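Local coordinates for N-acetylglucosamine 2-epimerase (Xylella fastidiosa, PDB 3GT5), which probably catalyses the epimerisation or isomerisation of a sugar, its exact substrate being unestablished, at residues Arg25-Ala30 with Phe59-Ala64; His35-Asp40 with Thr55-Asn60; Asp75-Gly80 with Val128-Ala133. One frame throughout, in Å; residues are numbered along the deposited sequence.

Contact 1. Residues Arg25-Ala30 with Phe59-Ala64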
loop_
_atom_site.group_PDB
_atom_site.type_symbol
_atom_site.label_atom_id
_atom_site.label_comp_id
_atom_site.label_asym_id
_atom_site.label_seq_id
_atom_site.Cartn_x
_atom_site.Cartn_y
_atom_site.Cartn_z
ATOM N N ARG A 25 -0.629 22.250 -2.109
ATOM C CA ARG A 25 0.646 22.371 -2.810
ATOM C C ARG A 25 0.966 21.226 -3.787
ATOM O O ARG A 25 1.726 21.427 -4.738
ATOM C CB ARG A 25 1.786 22.532 -1.814
ATOM C CG ARG A 25 1.804 23.915 -1.182
ATOM C CD ARG A 25 2.838 24.042 -0.079
ATOM N NE ARG A 25 2.712 22.966 0.914
ATOM C CZ ARG A 25 3.508 22.834 1.968
ATOM N NH1 ARG A 25 3.332 21.818 2.824
ATOM N NH2 ARG A 25 4.454 23.728 2.188
ATOM N N CYS A 26 0.350 20.052 -3.576
ATOM C CA CYS A 26 0.602 18.918 -4.455
ATOM C C CYS A 26 -0.088 19.010 -5.824
ATOM O O CYS A 26 0.251 18.246 -6.733
ATOM C CB CYS A 26 0.209 17.589 -3.777
ATOM S SG CYS A 26 -1.579 17.392 -3.534
ATOM N N ILE A 27 -1.043 19.928 -5.974
ATOM C CA ILE A 27 -1.887 19.995 -7.180
ATOM C C ILE A 27 -1.184 20.796 -8.281
ATOM O O ILE A 27 -0.762 21.970 -8.086
ATOM C CB ILE A 27 -3.284 20.581 -6.865
ATOM C CG1 ILE A 27 -4.067 19.673 -5.886
ATOM C CG2 ILE A 27 -4.057 20.841 -8.153
ATOM C CD1 ILE A 27 -5.232 20.371 -5.274
ATOM N N ASP A 28 -1.002 20.158 -9.426
ATOM C CA ASP A 28 -0.448 20.819 -10.579
ATOM C C ASP A 28 -1.627 21.187 -11.471
ATOM O O ASP A 28 -2.258 20.306 -12.056
ATOM C CB ASP A 28 0.512 19.886 -11.297
ATOM C CG ASP A 28 1.244 20.546 -12.454
ATOM O OD1 ASP A 28 0.935 21.708 -12.812
ATOM O OD2 ASP A 28 2.130 19.878 -13.028
ATOM N N SER A 29 -1.915 22.490 -11.572
ATOM C CA SER A 29 -2.999 22.994 -12.408
ATOM C C SER A 29 -2.827 22.602 -13.872
ATOM O O SER A 29 -3.815 22.486 -14.580
ATOM C CB SER A 29 -3.122 24.525 -12.302
ATOM O OG SER A 29 -1.912 25.163 -12.668
ATOM N N ALA A 30 -1.593 22.363 -14.305
ATOM C CA ALA A 30 -1.305 21.837 -15.651
ATOM C C ALA A 30 -1.672 20.361 -15.867
ATOM O O ALA A 30 -1.757 19.923 -17.024
ATOM C CB ALA A 30 0.190 22.070 -16.024
ATOM N N PHE A 59 -6.470 8.122 -4.046
ATOM C CA PHE A 59 -6.886 7.504 -2.780
ATOM C C PHE A 59 -6.898 8.536 -1.623
ATOM O O PHE A 59 -7.889 8.609 -0.896
ATOM C CB PHE A 59 -5.991 6.271 -2.456
ATOM C CG PHE A 59 -6.181 5.696 -1.099
ATOM C CD1 PHE A 59 -6.961 4.568 -0.928
ATOM C CD2 PHE A 59 -5.528 6.243 0.009
ATOM C CE1 PHE A 59 -7.117 3.990 0.327
ATOM C CE2 PHE A 59 -5.697 5.672 1.301
ATOM C CZ PHE A 59 -6.489 4.537 1.439
ATOM N N ASN A 60 -5.792 9.275 -1.439
ATOM C CA ASN A 60 -5.607 10.270 -0.358
ATOM C C ASN A 60 -6.861 11.145 -0.337
ATOM O O ASN A 60 -7.502 11.350 0.690
ATOM C CB ASN A 60 -4.467 11.258 -0.657
ATOM C CG ASN A 60 -3.058 10.759 -0.352
ATOM O OD1 ASN A 60 -2.817 9.570 -0.104
ATOM N ND2 ASN A 60 -2.090 11.732 -0.336
ATOM N N TYR A 61 -7.177 11.686 -1.491
ATOM C CA TYR A 61 -8.222 12.713 -1.522
ATOM C C TYR A 61 -9.605 12.096 -1.444
ATOM O O TYR A 61 -10.511 12.686 -0.811
ATOM C CB TYR A 61 -8.073 13.546 -2.772
ATOM C CG TYR A 61 -7.060 14.688 -2.699
ATOM C CD1 TYR A 61 -7.363 15.841 -1.996
ATOM C CD2 TYR A 61 -5.853 14.635 -3.386
ATOM C CE1 TYR A 61 -6.487 16.879 -1.913
ATOM C CE2 TYR A 61 -4.961 15.687 -3.355
ATOM C CZ TYR A 61 -5.292 16.813 -2.589
ATOM O OH TYR A 61 -4.467 17.921 -2.557
ATOM N N ALA A 62 -9.803 10.928 -2.072
ATOM C CA ALA A 62 -11.103 10.227 -1.954
ATOM C C ALA A 62 -11.438 9.840 -0.543
ATOM O O ALA A 62 -12.526 10.102 -0.099
ATOM C CB ALA A 62 -11.174 9.016 -2.867
ATOM N N MET A 63 -10.491 9.225 0.190
ATOM C CA MET A 63 -10.752 8.804 1.543
ATOM C C MET A 63 -10.945 10.042 2.461
ATOM O O MET A 63 -11.795 10.044 3.344
ATOM C CB MET A 63 -9.629 7.879 2.024
ATOM C CG MET A 63 -9.530 6.575 1.195
ATOM S SD MET A 63 -11.005 5.474 1.223
ATOM C CE MET A 63 -10.875 5.027 2.932
ATOM N N ALA A 64 -10.192 11.106 2.219
ATOM C CA ALA A 64 -10.404 12.373 2.942
ATOM C C ALA A 64 -11.767 13.013 2.667
ATOM O O ALA A 64 -12.414 13.477 3.592
ATOM C CB ALA A 64 -9.289 13.349 2.671
#

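Contact 2. Residues His35-Asp40 with Thr55-Asn60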
loop_
_atom_site.group_PDB
_atom_site.type_symbol
_atom_site.label_atom_id
_atom_site.label_comp_id
_atom_site.label_asym_id
_atom_site.label_seq_id
_atom_site.Cartn_x
_atom_site.Cartn_y
_atom_site.Cartn_z
ATOM N N HIS A 35 5.027 15.010 -7.464
ATOM C CA HIS A 35 5.325 13.736 -6.789
ATOM C C HIS A 35 6.584 13.712 -5.901
ATOM O O HIS A 35 6.880 12.686 -5.303
ATOM C CB HIS A 35 5.405 12.612 -7.830
ATOM C CG HIS A 35 4.111 12.360 -8.531
ATOM N ND1 HIS A 35 4.004 11.519 -9.616
ATOM C CD2 HIS A 35 2.865 12.837 -8.303
ATOM C CE1 HIS A 35 2.747 11.475 -10.016
ATOM N NE2 HIS A 35 2.026 12.245 -9.220
ATOM N N TYR A 36 7.320 14.827 -5.804
ATOM C CA TYR A 36 8.563 14.859 -5.038
ATOM C C TYR A 36 8.571 16.068 -4.094
ATOM O O TYR A 36 8.597 17.227 -4.556
ATOM C CB TYR A 36 9.755 14.927 -5.995
ATOM C CG TYR A 36 10.005 13.672 -6.832
ATOM C CD1 TYR A 36 10.942 12.714 -6.445
ATOM C CD2 TYR A 36 9.332 13.470 -8.016
ATOM C CE1 TYR A 36 11.187 11.592 -7.213
ATOM C CE2 TYR A 36 9.557 12.348 -8.790
ATOM C CZ TYR A 36 10.503 11.421 -8.384
ATOM O OH TYR A 36 10.736 10.331 -9.171
ATOM N N PHE A 37 8.492 15.795 -2.790
ATOM C CA PHE A 37 8.384 16.833 -1.768
ATOM C C PHE A 37 9.473 16.735 -0.717
ATOM O O PHE A 37 9.779 15.646 -0.168
ATOM C CB PHE A 37 7.063 16.761 -1.000
ATOM C CG PHE A 37 5.824 16.773 -1.872
ATOM C CD1 PHE A 37 5.045 17.907 -1.963
ATOM C CD2 PHE A 37 5.406 15.630 -2.558
ATOM C CE1 PHE A 37 3.917 17.922 -2.749
ATOM C CE2 PHE A 37 4.260 15.655 -3.340
ATOM C CZ PHE A 37 3.530 16.792 -3.448
ATOM N N ARG A 38 10.057 17.894 -0.390
ATOM C CA ARG A 38 10.921 18.011 0.762
ATOM C C ARG A 38 10.150 18.073 2.088
ATOM O O ARG A 38 8.923 18.223 2.096
ATOM C CB ARG A 38 11.786 19.285 0.670
ATOM C CG ARG A 38 12.699 19.327 -0.514
ATOM C CD ARG A 38 13.664 20.539 -0.445
ATOM N NE ARG A 38 14.472 20.584 -1.649
ATOM C CZ ARG A 38 14.183 21.277 -2.755
ATOM N NH1 ARG A 38 13.091 22.028 -2.854
ATOM N NH2 ARG A 38 15.013 21.211 -3.793
ATOM N N ASP A 39 10.880 18.000 3.203
ATOM C CA ASP A 39 10.275 18.020 4.529
ATOM C C ASP A 39 9.356 19.215 4.705
ATOM O O ASP A 39 8.338 19.104 5.358
ATOM C CB ASP A 39 11.325 18.059 5.636
ATOM C CG ASP A 39 12.039 16.717 5.867
ATOM O OD1 ASP A 39 11.547 15.650 5.450
ATOM O OD2 ASP A 39 13.108 16.713 6.531
ATOM N N ASP A 40 9.750 20.359 4.155
ATOM C CA ASP A 40 8.983 21.592 4.351
ATOM C C ASP A 40 7.892 21.782 3.318
ATOM O O ASP A 40 7.232 22.817 3.301
ATOM C CB ASP A 40 9.906 22.814 4.394
ATOM C CG ASP A 40 10.681 23.023 3.086
ATOM O OD1 ASP A 40 10.380 22.410 2.032
ATOM O OD2 ASP A 40 11.628 23.839 3.118
ATOM N N THR A 55 -1.850 7.551 -8.769
ATOM C CA THR A 55 -2.983 6.776 -8.236
ATOM C C THR A 55 -3.167 6.930 -6.715
ATOM O O THR A 55 -4.303 7.055 -6.226
ATOM C CB THR A 55 -2.837 5.309 -8.645
ATOM O OG1 THR A 55 -1.557 4.810 -8.224
ATOM C CG2 THR A 55 -3.009 5.138 -10.157
ATOM N N ARG A 56 -2.072 6.897 -5.954
ATOM C CA ARG A 56 -2.178 6.995 -4.498
ATOM C C ARG A 56 -2.764 8.336 -4.073
ATOM O O ARG A 56 -3.494 8.405 -3.094
ATOM C CB ARG A 56 -0.820 6.750 -3.823
ATOM C CG ARG A 56 -0.493 5.249 -3.731
ATOM C CD ARG A 56 0.864 5.023 -3.113
ATOM N NE ARG A 56 1.200 3.599 -3.078
ATOM C CZ ARG A 56 2.302 3.113 -2.495
ATOM N NH1 ARG A 56 3.117 3.923 -1.836
ATOM N NH2 ARG A 56 2.544 1.801 -2.506
ATOM N N PHE A 57 -2.429 9.416 -4.783
ATOM C CA PHE A 57 -3.028 10.724 -4.439
ATOM C C PHE A 57 -4.547 10.746 -4.668
ATOM O O PHE A 57 -5.259 11.429 -3.963
ATOM C CB PHE A 57 -2.422 11.857 -5.234
ATOM C CG PHE A 57 -1.227 12.504 -4.592
ATOM C CD1 PHE A 57 -1.345 13.183 -3.384
ATOM C CD2 PHE A 57 -0.002 12.502 -5.240
ATOM C CE1 PHE A 57 -0.231 13.803 -2.808
ATOM C CE2 PHE A 57 1.119 13.130 -4.668
ATOM C CZ PHE A 57 0.984 13.779 -3.452
ATOM N N VAL A 58 -5.051 10.003 -5.653
ATOM C CA VAL A 58 -6.512 9.848 -5.791
ATOM C C VAL A 58 -7.106 9.178 -4.552
ATOM O O VAL A 58 -8.122 9.618 -4.031
ATOM C CB VAL A 58 -6.853 9.028 -7.034
ATOM C CG1 VAL A 58 -8.348 8.587 -7.078
ATOM C CG2 VAL A 58 -6.503 9.789 -8.272
ATOM N N PHE A 59 -6.470 8.122 -4.046
ATOM C CA PHE A 59 -6.886 7.504 -2.780
ATOM C C PHE A 59 -6.898 8.536 -1.623
ATOM O O PHE A 59 -7.889 8.609 -0.896
ATOM C CB PHE A 59 -5.991 6.271 -2.456
ATOM C CG PHE A 59 -6.181 5.696 -1.099
ATOM C CD1 PHE A 59 -6.961 4.568 -0.928
ATOM C CD2 PHE A 59 -5.528 6.243 0.009
ATOM C CE1 PHE A 59 -7.117 3.990 0.327
ATOM C CE2 PHE A 59 -5.697 5.672 1.301
ATOM C CZ PHE A 59 -6.489 4.537 1.439
ATOM N N ASN A 60 -5.792 9.275 -1.439
ATOM C CA ASN A 60 -5.607 10.270 -0.358
ATOM C C ASN A 60 -6.861 11.145 -0.337
ATOM O O ASN A 60 -7.502 11.350 0.690
ATOM C CB ASN A 60 -4.467 11.258 -0.657
ATOM C CG ASN A 60 -3.058 10.759 -0.352
ATOM O OD1 ASN A 60 -2.817 9.570 -0.104
ATOM N ND2 ASN A 60 -2.090 11.732 -0.336
#

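Contact 3. Residues Asp75-Gly80 with Val128-Ala133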
loop_
_atom_site.group_PDB
_atom_site.type_symbol
_atom_site.label_atom_id
_atom_site.label_comp_id
_atom_site.label_asym_id
_atom_site.label_seq_id
_atom_site.Cartn_x
_atom_site.Cartn_y
_atom_site.Cartn_z
ATOM N N ASP A 75 -12.976 17.718 -5.823
ATOM C CA ASP A 75 -12.374 18.296 -7.026
ATOM C C ASP A 75 -11.012 17.692 -7.379
ATOM O O ASP A 75 -10.703 17.477 -8.585
ATOM C CB ASP A 75 -12.177 19.802 -6.864
ATOM C CG ASP A 75 -13.486 20.557 -6.818
ATOM O OD1 ASP A 75 -14.518 19.989 -7.234
ATOM O OD2 ASP A 75 -13.467 21.743 -6.400
ATOM N N ALA A 76 -10.209 17.444 -6.337
ATOM C CA ALA A 76 -8.879 16.868 -6.521
ATOM C C ALA A 76 -8.961 15.408 -6.967
ATOM O O ALA A 76 -8.107 14.985 -7.744
ATOM C CB ALA A 76 -8.021 16.972 -5.234
ATOM N N VAL A 77 -9.953 14.655 -6.498
ATOM C CA VAL A 77 -10.199 13.267 -7.000
ATOM C C VAL A 77 -10.420 13.286 -8.521
ATOM O O VAL A 77 -9.780 12.507 -9.272
ATOM C CB VAL A 77 -11.408 12.579 -6.282
ATOM C CG1 VAL A 77 -11.831 11.243 -6.979
ATOM C CG2 VAL A 77 -11.105 12.314 -4.810
ATOM N N HIS A 78 -11.310 14.182 -8.988
ATOM C CA HIS A 78 -11.538 14.351 -10.456
ATOM C C HIS A 78 -10.271 14.739 -11.256
ATOM O O HIS A 78 -9.943 14.136 -12.273
ATOM C CB HIS A 78 -12.656 15.407 -10.713
ATOM C CG HIS A 78 -14.048 14.889 -10.483
ATOM N ND1 HIS A 78 -14.569 14.644 -9.231
ATOM C CD2 HIS A 78 -15.035 14.566 -11.359
ATOM C CE1 HIS A 78 -15.817 14.208 -9.343
ATOM N NE2 HIS A 78 -16.118 14.151 -10.625
ATOM N N HIS A 79 -9.534 15.725 -10.760
ATOM C CA HIS A 79 -8.288 16.144 -11.346
ATOM C C HIS A 79 -7.293 14.977 -11.458
ATOM O O HIS A 79 -6.667 14.786 -12.500
ATOM C CB HIS A 79 -7.726 17.295 -10.473
ATOM C CG HIS A 79 -6.431 17.873 -10.937
ATOM N ND1 HIS A 79 -6.362 18.886 -11.883
ATOM C CD2 HIS A 79 -5.161 17.675 -10.507
ATOM C CE1 HIS A 79 -5.096 19.222 -12.065
ATOM N NE2 HIS A 79 -4.347 18.515 -11.224
ATOM N N GLY A 80 -7.140 14.215 -10.358
ATOM C CA GLY A 80 -6.214 13.085 -10.329
ATOM C C GLY A 80 -6.606 11.970 -11.269
ATOM O O GLY A 80 -5.751 11.370 -11.933
ATOM N N VAL A 128 -16.835 7.833 -4.355
ATOM C CA VAL A 128 -17.166 9.271 -4.203
ATOM C C VAL A 128 -18.253 9.697 -5.179
ATOM O O VAL A 128 -18.595 10.864 -5.272
ATOM C CB VAL A 128 -15.941 10.205 -4.246
ATOM C CG1 VAL A 128 -14.885 9.741 -3.256
ATOM C CG2 VAL A 128 -15.389 10.393 -5.672
ATOM N N GLY A 129 -18.793 8.727 -5.898
ATOM C CA GLY A 129 -20.005 8.931 -6.711
ATOM C C GLY A 129 -19.743 9.119 -8.180
ATOM O O GLY A 129 -20.655 9.493 -8.908
ATOM N N ILE A 130 -18.531 8.836 -8.675
ATOM C CA ILE A 130 -18.280 8.942 -10.125
ATOM C C ILE A 130 -18.786 7.650 -10.791
ATOM O O ILE A 130 -18.117 6.597 -10.756
ATOM C CB ILE A 130 -16.809 9.216 -10.466
ATOM C CG1 ILE A 130 -16.353 10.539 -9.847
ATOM C CG2 ILE A 130 -16.593 9.245 -11.998
ATOM C CD1 ILE A 130 -14.854 10.804 -9.962
ATOM N N LYS A 131 -19.984 7.697 -11.378
ATOM C CA LYS A 131 -20.619 6.434 -11.761
ATOM C C LYS A 131 -19.864 5.736 -12.899
ATOM O O LYS A 131 -19.825 4.504 -12.949
ATOM C CB LYS A 131 -22.104 6.589 -12.078
ATOM C CG LYS A 131 -22.997 6.637 -10.803
ATOM C CD LYS A 131 -24.478 6.659 -11.187
ATOM C CE LYS A 131 -25.350 7.189 -10.062
ATOM N NZ LYS A 131 -26.784 7.088 -10.465
ATOM N N GLN A 132 -19.199 6.524 -13.719
ATOM C CA GLN A 132 -18.404 6.033 -14.861
ATOM C C GLN A 132 -17.252 5.127 -14.404
ATOM O O GLN A 132 -16.803 4.276 -15.159
ATOM C CB GLN A 132 -17.785 7.192 -15.649
ATOM C CG GLN A 132 -18.753 8.027 -16.550
ATOM C CD GLN A 132 -19.505 9.141 -15.784
ATOM O OE1 GLN A 132 -19.423 9.258 -14.535
ATOM N NE2 GLN A 132 -20.252 9.976 -16.546
ATOM N N ALA A 133 -16.773 5.336 -13.174
ATOM C CA ALA A 133 -15.688 4.532 -12.615
ATOM C C ALA A 133 -16.040 3.028 -12.529
ATOM O O ALA A 133 -15.148 2.203 -12.579
ATOM C CB ALA A 133 -15.248 5.087 -11.214
#

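Contact 1. Residues Arg25-Ala30 with Phe59-Ala64
The irregular backbone of Arg25-Ala30 passes well off helix 51-68, the closest CA pair, Cys26 CA and Tyr61 CA, being 11.2 Å apart, and the long ring of Tyr61 spans that gap. Its outer end meets Cys26: SG lies beside the ring edge, close to the ring plane, 3.1 Å from Tyr61 OH and 3.8 Å from CE2. This is a sulfur-aromatic contact made at the edge: the line from the Tyr61 ring centroid to Cys26 SG, 5.0 Å long, lies 83° off the ring normal. Cys26 SG sits between its own backbone N and carbonyl carbon (chi1 69°), and this turns the small sulfur toward the tyrosine, where it fits beside the hydroxyl end of the ring. The phenol's polar partner is His23, which hydrogen-bonds OH through ND1.

In the (alpha/alpha)6 barrel of this family, the contact ties the loop after helix 8-22, which goes on into an Asx turn at Asp28, to helix 51-68. Ile27 adds an apolar neighbour, its flexible aliphatic end suited to packing beside the phenol: CD1 comes obliquely to within 3.7 Å of Tyr61 OH, and the branched chain also touches His79 of helix 71-88.

Contact 2. Residues His35-Asp40 with Thr55-Asn60
His35 ND1 is hydrogen-bonded to the backbone N of His50, and this bond anchors the imidazole so that its other side, at CD2, can lie against Phe57. The contact belongs to the (alpha/alpha)6 barrel expected of the N-acylglucosamine 2-epimerase family: a short, weakly bonded strand, 36-37, which pairs antiparallel with 43-45, is set against helix 51-68. His35 and Phe57 have the closest CA atoms of the two segments, 9.2 Å apart, so large side chains are needed to fill the interval.

Phe57 supplies the centre of the cluster. It projects from the helix toward the strand, and its ring receives both neighbours at the edge, near its own plane. Phe37 comes from the opposite direction, leaving the strand with its CB toward the helix. Its CG, lying beside the backbone N (chi1 -54°), turns the ring to Phe57, and Phe37 CZ comes to 3.9 Å from Phe57 CZ. His35 instead slides past Phe57 in the opposite sense and also touches Ser53 and Ser54 of the same helix. All three rings are buried. Phenylalanine suits the two apolar positions, whereas histidine can set its CD2 carbon against Phe57 while ND1 accepts from the backbone N-H of His50. The ring of Phe33 also meets Phe57, with planes about 30° apart. Phe57 CZ lies 3.8 Å from Phe37 CE2, and Phe57 CE2 lies 4.0 Å from His35 CD2.

Contact 3. Residues Asp75-Gly80 with Val128-Ala133
Ile130 rests on His78 in a CH-pi contact. Its CD1 lies over one face of the imidazole, 3.7 Å from the ring centroid and 17° off the ring normal, shifted a little toward the rim. CD1 comes to 3.6 Å from both His78 CE1 and NE2; CG1 of the same isoleucine sits just past the rim, 3.7 Å from those two atoms, as the two side chains slide past each other. A hydrogen bond between His78 ND1 and Leu74 O, one turn back in helix 71-88, steadies the ring's rotation.

Aliphatic contacts make up the rest. Val77 and Val128 reach toward each other tip to tip, CG1 of the first lying 3.9 Å from CG2 of the second, and Val77 CG1 also approaches Ile130 CD1 at 4.3 Å. Val77 CG1 is anti to the backbone N (chi1 169°), which directs this methyl to the partner loop.

Backbone bonding shapes that loop. Gly129, with phi 101°, is the C-prime residue of a Schellman motif that ends helix 112-127, a backbone conformation that glycine, having no CB, adopts without strain. Ile130 then opens a type I turn, closed by Ala133 N to Ile130 O at 3.0 Å. Across these segments the contact rests on apolar burial and a CH-pi contact, which constrain direction less than a hydrogen bond would.

Contacts 1 and 2 lie side by side, with centres about 8 Å apart, and both draw on helix 51-68. Cys26 CB packs 3.4 Å from Phe37 CZ, while a weak hydrogen bond probably runs from Arg25 NH2 to Asp40 O at 3.1 Å. Contact 3, about 11 Å from contact 1 and 18 Å from contact 2 between centres, draws one side from the following helix, 71-88. It meets contact 1 through Ala62 N and Val77 CG2, 3.3 Å apart, and through a weak hydrogen bond between Asp28 O and His79 NE2. It meets contact 2 where Val58 CG2 packs 3.7 Å from Gly80 C. The centre of contact 2 is about 13 Å from the centre of the chain, that of contact 3 about 20 Å.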